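Local coordinates for protein host Factor for Q beta (Staphylococcus aureus, PDB 1KQ1) that binds RNA as a ring-shaped Sm-like hexamer and acts as a pleiotropic regulator of translation, at residues C[13-18]-C[34-39]; C[22-27]-C[61-66]; C[42-47]-C[55-60]. All coordinates share one frame; numbering follows the deposited sequence.

Interaction 1: C[13-18]-C[34-39]; sequences ENFKAN and GVIEEY
Lys16 lays its aliphatic chain across the 34-39 strand, over the backbone of Ile36 and Glu37 and past the ring of Tyr39. The contact is a worked example of how the N-terminal helix of an Sm-like fold is seated on its strongly bent sheet: helix segment 13-17 crosses strand segment 34-39 at -107°, their axes 7.3 Å apart at closest approach. The lysine chain is extended throughout, CG anti to the backbone N (chi1 -178°), and this straight run brings Lys16 CE to 3.4 Å from Glu37 O. Its CD meets the Tyr39 ring at CE2, the two side chains crossing at about a right angle. Beyond CE the ammonium does not touch the strand directly; a water accepts from both Lys16 NZ and Tyr39 N and also sits over one face of the Tyr39 ring, toward its rim.

Tyr39 reaches back to the preceding helical turn. Its hydroxyl donates to Glu13 OE2 over 3.0 Å, using the anti lone pair of that oxygen, with carboxylate and ring planes 63° apart. The carboxylate oxygen lies at the ring's edge, near its plane.

Phe15 CD2 packs 3.9 Å from Ile36 CD1, the methyl approaching the ring obliquely. The phenyl group continues toward Val22, Tyr63 and Val65, while Ile36 also rests on Leu12 of the helix and on Val44 and Leu46, so these apolar groups join the helix to the core of the sheet.

The backbones themselves are linked mainly through water. One molecule bridges Phe15 O, weakly, and Ile36 N. A second donates to both Lys16 O and Ile36 O, each at 2.7 Å, and the same Ile36 O receives a CA-H...O contact from Lys16 CA at 3.5 Å.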
loop_
_atom_site.group_PDB
_atom_site.type_symbol
_atom_site.label_atom_id
_atom_site.label_comp_id
_atom_site.label_asym_id
_atom_site.label_seq_id
_atom_site.Cartn_x
_atom_site.Cartn_y
_atom_site.Cartn_z
ATOM N N GLU C 13 22.678 -0.252 9.844
ATOM C CA GLU C 13 23.637 -0.666 10.880
ATOM C C GLU C 13 24.586 0.494 11.278
ATOM O O GLU C 13 24.934 0.646 12.452
ATOM C CB GLU C 13 24.416 -1.891 10.354
ATOM C CG GLU C 13 25.308 -2.521 11.399
ATOM C CD GLU C 13 24.580 -3.048 12.623
ATOM O OE1 GLU C 13 25.255 -3.213 13.661
ATOM O OE2 GLU C 13 23.359 -3.323 12.566
ATOM N N ASN C 14 24.959 1.293 10.297
ATOM C CA ASN C 14 25.788 2.471 10.571
ATOM C C ASN C 14 24.960 3.505 11.336
ATOM O O ASN C 14 25.459 4.106 12.283
ATOM C CB ASN C 14 26.273 3.084 9.285
ATOM C CG ASN C 14 27.537 2.416 8.764
ATOM O OD1 ASN C 14 28.457 2.126 9.535
ATOM N ND2 ASN C 14 27.597 2.192 7.458
ATOM N N PHE C 15 23.697 3.718 10.935
ATOM C CA PHE C 15 22.865 4.674 11.659
ATOM C C PHE C 15 22.756 4.264 13.107
ATOM O O PHE C 15 22.814 5.107 13.997
ATOM C CB PHE C 15 21.406 4.738 11.097
ATOM C CG PHE C 15 21.280 5.281 9.708
ATOM C CD1 PHE C 15 22.248 6.114 9.156
ATOM C CD2 PHE C 15 20.157 4.957 8.942
ATOM C CE1 PHE C 15 22.105 6.608 7.857
ATOM C CE2 PHE C 15 20.005 5.439 7.654
ATOM C CZ PHE C 15 20.969 6.265 7.099
ATOM N N LYS C 16 22.527 2.965 13.344
ATOM C CA LYS C 16 22.384 2.426 14.665
ATOM C C LYS C 16 23.677 2.589 15.460
ATOM O O LYS C 16 23.679 3.082 16.597
ATOM C CB LYS C 16 22.030 0.934 14.581
ATOM C CG LYS C 16 21.798 0.254 15.887
ATOM C CD LYS C 16 21.475 -1.222 15.694
ATOM C CE LYS C 16 21.567 -2.005 16.974
ATOM N NZ LYS C 16 21.612 -3.483 16.666
ATOM N N ALA C 17 24.774 2.156 14.854
ATOM C CA ALA C 17 26.022 2.182 15.610
ATOM C C ALA C 17 26.480 3.561 15.957
ATOM O O ALA C 17 27.034 3.767 17.048
ATOM C CB ALA C 17 27.107 1.474 14.842
ATOM N N ASN C 18 26.258 4.496 15.041
ATOM C CA ASN C 18 26.696 5.866 15.242
ATOM C C ASN C 18 25.649 6.754 15.928
ATOM O O ASN C 18 25.886 7.949 16.174
ATOM C CB ASN C 18 27.081 6.477 13.912
ATOM C CG ASN C 18 28.278 5.791 13.281
ATOM O OD1 ASN C 18 28.334 5.609 12.068
ATOM N ND2 ASN C 18 29.244 5.423 14.106
ATOM N N GLY C 34 14.785 10.955 14.773
ATOM C CA GLY C 34 15.191 10.252 15.975
ATOM C C GLY C 34 16.421 9.403 15.723
ATOM O O GLY C 34 17.076 9.529 14.681
ATOM N N VAL C 35 16.702 8.554 16.696
ATOM C CA VAL C 35 17.840 7.657 16.611
ATOM C C VAL C 35 17.318 6.237 16.478
ATOM O O VAL C 35 16.425 5.821 17.243
ATOM C CB VAL C 35 18.692 7.722 17.896
ATOM C CG1 VAL C 35 19.767 6.641 17.851
ATOM C CG2 VAL C 35 19.336 9.090 18.019
ATOM N N ILE C 36 17.868 5.498 15.514
ATOM C CA ILE C 36 17.486 4.119 15.359
ATOM C C ILE C 36 18.214 3.320 16.451
ATOM O O ILE C 36 19.470 3.228 16.483
ATOM C CB ILE C 36 17.833 3.625 13.960
ATOM C CG1 ILE C 36 16.993 4.397 12.939
ATOM C CG2 ILE C 36 17.617 2.114 13.873
ATOM C CD1 ILE C 36 17.355 4.135 11.462
ATOM N N GLU C 37 17.445 2.749 17.355
ATOM C CA GLU C 37 17.988 1.946 18.443
ATOM C C GLU C 37 18.136 0.502 18.051
ATOM O O GLU C 37 19.107 -0.164 18.446
ATOM C CB GLU C 37 17.095 2.032 19.675
ATOM C CG GLU C 37 17.007 3.430 20.238
ATOM C CD GLU C 37 18.370 3.991 20.598
ATOM O OE1 GLU C 37 19.271 3.187 20.924
ATOM O OE2 GLU C 37 18.535 5.230 20.558
ATOM N N GLU C 38 17.171 -0.011 17.299
ATOM C CA GLU C 38 17.215 -1.382 16.844
ATOM C C GLU C 38 16.312 -1.475 15.639
ATOM O O GLU C 38 15.487 -0.593 15.419
ATOM C CB GLU C 38 16.652 -2.316 17.916
ATOM C CG GLU C 38 17.203 -2.122 19.298
ATOM C CD GLU C 38 16.495 -2.992 20.304
ATOM O OE1 GLU C 38 16.431 -4.224 20.084
ATOM O OE2 GLU C 38 16.005 -2.441 21.313
ATOM N N TYR C 39 16.466 -2.548 14.873
ATOM C CA TYR C 39 15.612 -2.761 13.706
ATOM C C TYR C 39 15.694 -4.221 13.304
ATOM O O TYR C 39 16.625 -4.940 13.702
ATOM C CB TYR C 39 16.087 -1.863 12.549
ATOM C CG TYR C 39 17.436 -2.259 11.965
ATOM C CD1 TYR C 39 17.530 -3.257 11.002
ATOM C CD2 TYR C 39 18.628 -1.699 12.446
ATOM C CE1 TYR C 39 18.752 -3.705 10.529
ATOM C CE2 TYR C 39 19.874 -2.164 11.965
ATOM C CZ TYR C 39 19.920 -3.156 11.014
ATOM O OH TYR C 39 21.149 -3.607 10.504
HETATM O O HOH W 1 20.229 6.207 14.123
HETATM O O HOH W 2 21.537 3.419 18.172
HETATM O O HOH W 3 19.007 -4.111 15.457
#

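Interaction 2: C[22-27]-C[61-66]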
loop_
_atom_site.group_PDB
_atom_site.type_symbol
_atom_site.label_atom_id
_atom_site.label_comp_id
_atom_site.label_asym_id
_atom_site.label_seq_id
_atom_site.Cartn_x
_atom_site.Cartn_y
_atom_site.Cartn_z
ATOM N N VAL C 22 18.329 10.466 12.427
ATOM C CA VAL C 22 17.799 10.218 11.106
ATOM C C VAL C 22 16.352 10.732 11.032
ATOM O O VAL C 22 15.656 10.742 12.035
ATOM C CB VAL C 22 17.765 8.677 10.866
ATOM C CG1 VAL C 22 17.028 8.320 9.576
ATOM C CG2 VAL C 22 19.209 8.129 10.856
ATOM N N THR C 23 15.971 11.141 9.833
ATOM C CA THR C 23 14.604 11.572 9.551
ATOM C C THR C 23 13.979 10.432 8.716
ATOM O O THR C 23 14.515 10.015 7.674
ATOM C CB THR C 23 14.560 12.849 8.728
ATOM O OG1 THR C 23 15.126 13.924 9.520
ATOM C CG2 THR C 23 13.099 13.238 8.391
ATOM N N VAL C 24 12.864 9.935 9.209
ATOM C CA VAL C 24 12.127 8.867 8.535
ATOM C C VAL C 24 10.887 9.497 7.887
ATOM O O VAL C 24 10.077 10.164 8.602
ATOM C CB VAL C 24 11.659 7.835 9.558
ATOM C CG1 VAL C 24 10.757 6.750 8.885
ATOM C CG2 VAL C 24 12.852 7.160 10.216
ATOM N N PHE C 25 10.752 9.356 6.570
ATOM C CA PHE C 25 9.554 9.830 5.896
ATOM C C PHE C 25 8.670 8.648 5.685
ATOM O O PHE C 25 9.138 7.555 5.345
ATOM C CB PHE C 25 9.878 10.466 4.547
ATOM C CG PHE C 25 10.473 11.818 4.672
ATOM C CD1 PHE C 25 9.690 12.937 4.491
ATOM C CD2 PHE C 25 11.816 11.945 4.960
ATOM C CE1 PHE C 25 10.256 14.216 4.592
ATOM C CE2 PHE C 25 12.399 13.220 5.066
ATOM C CZ PHE C 25 11.603 14.349 4.876
ATOM N N PHE C 26 7.371 8.865 5.887
ATOM C CA PHE C 26 6.374 7.779 5.726
ATOM C C PHE C 26 5.682 7.805 4.370
ATOM O O PHE C 26 5.816 8.755 3.620
ATOM C CB PHE C 26 5.347 7.935 6.862
ATOM C CG PHE C 26 5.917 7.703 8.207
ATOM C CD1 PHE C 26 5.886 6.423 8.758
ATOM C CD2 PHE C 26 6.510 8.754 8.918
ATOM C CE1 PHE C 26 6.452 6.197 10.026
ATOM C CE2 PHE C 26 7.084 8.533 10.187
ATOM C CZ PHE C 26 7.046 7.247 10.723
ATOM N N LEU C 27 4.888 6.768 4.067
ATOM C CA LEU C 27 4.184 6.735 2.798
ATOM C C LEU C 27 3.289 7.925 2.594
ATOM O O LEU C 27 3.106 8.341 1.447
ATOM C CB LEU C 27 3.323 5.484 2.671
ATOM C CG LEU C 27 4.011 4.134 2.773
ATOM C CD1 LEU C 27 2.969 3.024 2.468
ATOM C CD2 LEU C 27 5.146 4.072 1.791
ATOM N N SER C 61 8.901 5.394 3.641
ATOM C CA SER C 61 9.261 5.752 2.265
ATOM C C SER C 61 10.758 5.974 2.147
ATOM O O SER C 61 11.429 5.366 1.272
ATOM C CB SER C 61 8.546 7.048 1.905
ATOM O OG SER C 61 9.062 7.455 0.663
ATOM N N THR C 62 11.295 6.811 3.032
ATOM C CA THR C 62 12.704 7.205 2.912
ATOM C C THR C 62 13.381 7.465 4.221
ATOM O O THR C 62 12.742 7.880 5.169
ATOM C CB THR C 62 12.744 8.577 2.157
ATOM O OG1 THR C 62 12.009 8.485 0.939
ATOM C CG2 THR C 62 14.183 9.046 1.816
ATOM N N TYR C 63 14.703 7.267 4.275
ATOM C CA TYR C 63 15.510 7.716 5.422
ATOM C C TYR C 63 16.443 8.803 4.911
ATOM O O TYR C 63 17.007 8.665 3.810
ATOM C CB TYR C 63 16.427 6.629 5.978
ATOM C CG TYR C 63 15.770 5.363 6.391
ATOM C CD1 TYR C 63 15.318 5.168 7.695
ATOM C CD2 TYR C 63 15.623 4.340 5.465
ATOM C CE1 TYR C 63 14.731 3.906 8.056
ATOM C CE2 TYR C 63 15.038 3.119 5.806
ATOM C CZ TYR C 63 14.611 2.924 7.091
ATOM O OH TYR C 63 14.055 1.713 7.413
ATOM N N THR C 64 16.645 9.860 5.714
ATOM C CA THR C 64 17.606 10.923 5.319
ATOM C C THR C 64 18.363 11.324 6.586
ATOM O O THR C 64 17.851 11.165 7.662
ATOM C CB THR C 64 16.906 12.203 4.798
ATOM O OG1 THR C 64 16.212 12.839 5.883
ATOM C CG2 THR C 64 15.940 11.898 3.688
ATOM N N VAL C 65 19.600 11.867 6.478
ATOM C CA VAL C 65 20.337 12.259 7.673
ATOM C C VAL C 65 20.565 13.767 7.710
ATOM O O VAL C 65 20.261 14.499 6.784
ATOM C CB VAL C 65 21.697 11.542 7.757
ATOM C CG1 VAL C 65 22.499 12.056 8.943
ATOM C CG2 VAL C 65 21.498 10.043 7.925
ATOM N N GLU C 66 21.136 14.239 8.843
ATOM C CA GLU C 66 21.448 15.655 9.087
ATOM C C GLU C 66 20.237 16.385 9.651
ATOM O O GLU C 66 19.730 17.302 8.972
ATOM C CB GLU C 66 21.908 16.341 7.798
ATOM C CG GLU C 66 23.059 15.641 7.100
ATOM C CD GLU C 66 23.043 15.881 5.610
ATOM O OE1 GLU C 66 23.138 17.060 5.202
ATOM O OE2 GLU C 66 22.928 14.894 4.851
#
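Thr23 and Thr64 face each other in an antiparallel hydrogen-bonded pair, part of the ladder by which the last strand of the Sm-like fold, 60-65, closes against strand 21-26. Thr23 N donates almost straight to Thr64 O (2.9 Å, 178° at the hydrogen), and Thr64 N returns the bond to Thr23 O. Phe25 and Thr62 form the next such pair, and here a classic beta bulge sets both Ser61 and Thr62 opposite Phe25: Ser61 N and Thr62 N both donate to Phe25 O, at 2.8 and 3.2 Å, from the same face of its carbonyl plane.

On the face that carries the threonines, Thr64 OG1 stands between its backbone N and carbonyl carbon (chi1 68°), which sets it 3.3 Å from Thr23 CB and in plane at the edge of the Phe25 ring. On the other face Val24 lies alongside Tyr63, and Val22 CG1 reaches the edge of the tyrosine ring.

Farther out, helix 7-17 covers this apolar face, with Leu12 on Tyr63. Thr62 to Thr64 pair with a strand of the third subunit, carrying the sheet across the interface, where Tyr63 OH hydrogen-bonds to Tyr56 OH of that neighbouring subunit.

Interaction 3: C[42-47]-C[55-60]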
loop_
_atom_site.group_PDB
_atom_site.type_symbol
_atom_site.label_atom_id
_atom_site.label_comp_id
_atom_site.label_asym_id
_atom_site.label_seq_id
_atom_site.Cartn_x
_atom_site.Cartn_y
_atom_site.Cartn_z
ATOM N N TYR C 42 11.061 -6.314 9.937
ATOM C CA TYR C 42 9.729 -5.714 9.850
ATOM C C TYR C 42 9.576 -4.374 10.503
ATOM O O TYR C 42 8.701 -3.591 10.090
ATOM C CB TYR C 42 8.690 -6.640 10.474
ATOM C CG TYR C 42 8.561 -7.942 9.754
ATOM C CD1 TYR C 42 8.313 -7.969 8.384
ATOM C CD2 TYR C 42 8.714 -9.148 10.427
ATOM C CE1 TYR C 42 8.223 -9.168 7.690
ATOM C CE2 TYR C 42 8.626 -10.363 9.739
ATOM C CZ TYR C 42 8.382 -10.361 8.370
ATOM O OH TYR C 42 8.300 -11.551 7.671
ATOM N N VAL C 43 10.387 -4.100 11.513
ATOM C CA VAL C 43 10.242 -2.856 12.235
ATOM C C VAL C 43 11.536 -2.117 12.503
ATOM O O VAL C 43 12.625 -2.648 12.322
ATOM C CB VAL C 43 9.522 -3.074 13.600
ATOM C CG1 VAL C 43 8.128 -3.716 13.358
ATOM C CG2 VAL C 43 10.340 -4.021 14.501
ATOM N N VAL C 44 11.363 -0.854 12.874
ATOM C CA VAL C 44 12.468 0.010 13.233
ATOM C C VAL C 44 12.059 0.689 14.533
ATOM O O VAL C 44 10.947 1.223 14.656
ATOM C CB VAL C 44 12.733 1.078 12.163
ATOM C CG1 VAL C 44 13.844 2.084 12.659
ATOM C CG2 VAL C 44 13.133 0.453 10.862
ATOM N N SER C 45 12.940 0.641 15.528
ATOM C CA SER C 45 12.687 1.273 16.803
ATOM C C SER C 45 13.358 2.640 16.777
ATOM O O SER C 45 14.597 2.713 16.708
ATOM C CB SER C 45 13.269 0.415 17.932
ATOM O OG SER C 45 12.972 1.013 19.180
ATOM N N LEU C 46 12.574 3.719 16.851
ATOM C CA LEU C 46 13.120 5.075 16.737
ATOM C C LEU C 46 12.915 5.827 18.025
ATOM O O LEU C 46 11.801 5.957 18.496
ATOM C CB LEU C 46 12.463 5.834 15.563
ATOM C CG LEU C 46 13.089 7.170 15.129
ATOM C CD1 LEU C 46 14.392 6.876 14.376
ATOM C CD2 LEU C 46 12.113 7.956 14.280
ATOM N N ASN C 47 14.021 6.299 18.600
ATOM C CA ASN C 47 14.032 7.028 19.865
ATOM C C ASN C 47 14.019 8.499 19.496
ATOM O O ASN C 47 14.949 9.032 18.866
ATOM C CB ASN C 47 15.307 6.618 20.615
ATOM C CG ASN C 47 15.591 7.469 21.846
ATOM O OD1 ASN C 47 16.545 7.201 22.587
ATOM N ND2 ASN C 47 14.794 8.494 22.061
ATOM N N ILE C 55 8.145 1.564 14.342
ATOM C CA ILE C 55 7.680 1.856 12.969
ATOM C C ILE C 55 7.718 0.653 12.085
ATOM O O ILE C 55 8.699 -0.120 12.087
ATOM C CB ILE C 55 8.600 2.939 12.356
ATOM C CG1 ILE C 55 8.599 4.217 13.214
ATOM C CG2 ILE C 55 8.157 3.258 10.968
ATOM C CD1 ILE C 55 9.768 5.207 12.802
ATOM N N TYR C 56 6.640 0.433 11.338
ATOM C CA TYR C 56 6.691 -0.663 10.395
ATOM C C TYR C 56 7.421 -0.250 9.115
ATOM O O TYR C 56 7.135 0.805 8.513
ATOM C CB TYR C 56 5.279 -1.172 9.990
ATOM C CG TYR C 56 4.613 -2.038 11.013
ATOM C CD1 TYR C 56 5.107 -3.301 11.316
ATOM C CD2 TYR C 56 3.488 -1.575 11.689
ATOM C CE1 TYR C 56 4.494 -4.074 12.295
ATOM C CE2 TYR C 56 2.855 -2.362 12.661
ATOM C CZ TYR C 56 3.385 -3.602 12.950
ATOM O OH TYR C 56 2.810 -4.360 13.952
ATOM N N LYS C 57 8.386 -1.088 8.686
ATOM C CA LYS C 57 9.069 -0.762 7.450
ATOM C C LYS C 57 8.100 -0.626 6.273
ATOM O O LYS C 57 8.354 0.124 5.321
ATOM C CB LYS C 57 10.136 -1.831 7.108
ATOM C CG LYS C 57 11.470 -1.675 7.827
ATOM C CD LYS C 57 12.457 -2.717 7.259
ATOM C CE LYS C 57 13.886 -2.541 7.802
ATOM N NZ LYS C 57 14.859 -3.613 7.280
ATOM N N HIS C 58 6.970 -1.353 6.312
ATOM C CA HIS C 58 6.044 -1.239 5.201
ATOM C C HIS C 58 5.473 0.166 5.065
ATOM O O HIS C 58 4.965 0.519 3.989
ATOM C CB HIS C 58 4.903 -2.298 5.282
ATOM C CG HIS C 58 3.998 -2.179 6.479
ATOM N ND1 HIS C 58 3.729 -3.260 7.296
ATOM C CD2 HIS C 58 3.234 -1.158 6.943
ATOM C CE1 HIS C 58 2.849 -2.911 8.220
ATOM N NE2 HIS C 58 2.531 -1.637 8.035
ATOM N N ALA C 59 5.565 0.967 6.133
ATOM C CA ALA C 59 5.056 2.331 6.080
ATOM C C ALA C 59 6.127 3.371 5.790
ATOM O O ALA C 59 5.826 4.575 5.698
ATOM C CB ALA C 59 4.341 2.678 7.395
ATOM N N ILE C 60 7.391 2.935 5.724
ATOM C CA ILE C 60 8.463 3.890 5.457
ATOM C C ILE C 60 8.717 4.112 3.990
ATOM O O ILE C 60 8.686 3.174 3.174
ATOM C CB ILE C 60 9.777 3.402 6.124
ATOM C CG1 ILE C 60 9.575 3.317 7.639
ATOM C CG2 ILE C 60 10.961 4.350 5.728
ATOM C CD1 ILE C 60 10.772 2.640 8.336
HETATM O O HOH W 4 6.963 -3.852 7.799
#
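With CG anti to the carbonyl carbon (chi1 -77°), Tyr56 lies side by side with Val43, whose CG1 is likewise placed (chi1 -58°); the methyl comes to 3.7 Å from Tyr56 CD1. On the opposite face of the hairpin, Ile55 CD1 touches Leu46 at both CB and CD2, while the Val44 side chain crosses those of Lys57 and Ile60 at about a right angle, its CG2 4.1 Å from both Lys57 CG and Ile60 CD1.

Two backbone hydrogen bonds hold Val44 and Ile55 together: Val44 N to Ile55 O at 2.9 Å and Ile55 N to Val44 O at 2.8 Å. Two residues further along, Lys57 N donates to Tyr42 O, where the chain turns into the 57-59 3-10 segment. A water bridges Tyr42 O and His58 N. Tyr56 CB lies over the centre of one face of the His58 ring, 3.4 Å from the ring plane.

Lys57 NZ donates to Gln8 OE1 of its own chain, and Tyr56 OH bonds Gln8 of the second subunit. The hairpin joins the last strand of the Sm1 motif, 43-48, to the first of Sm2, 51-56, whose 3-10 turn leads to strand 60-65, as in Sm-like rings.

Overall arrangement
From the N terminus, helix 7-17 comes first, and interaction 1 closes the loop that brings it onto strand 31-39. Strand 21-26 lies inside that loop but waits for its own partner, 61-66, at the end of the ordered chain; interactions 1 and 2 therefore cross. Interaction 3 follows interaction 1 in series and is nested within the long loop closed by interaction 2. Direct backbone contacts knit the three together: Gly34 O with Val22 N, Glu38 O with Ser45 N, and Leu27 N with Ala59 O. Helix, central strands and both strands that are outermost within this chain are thus united, and interactions 2 and 3 both extend to the third subunit.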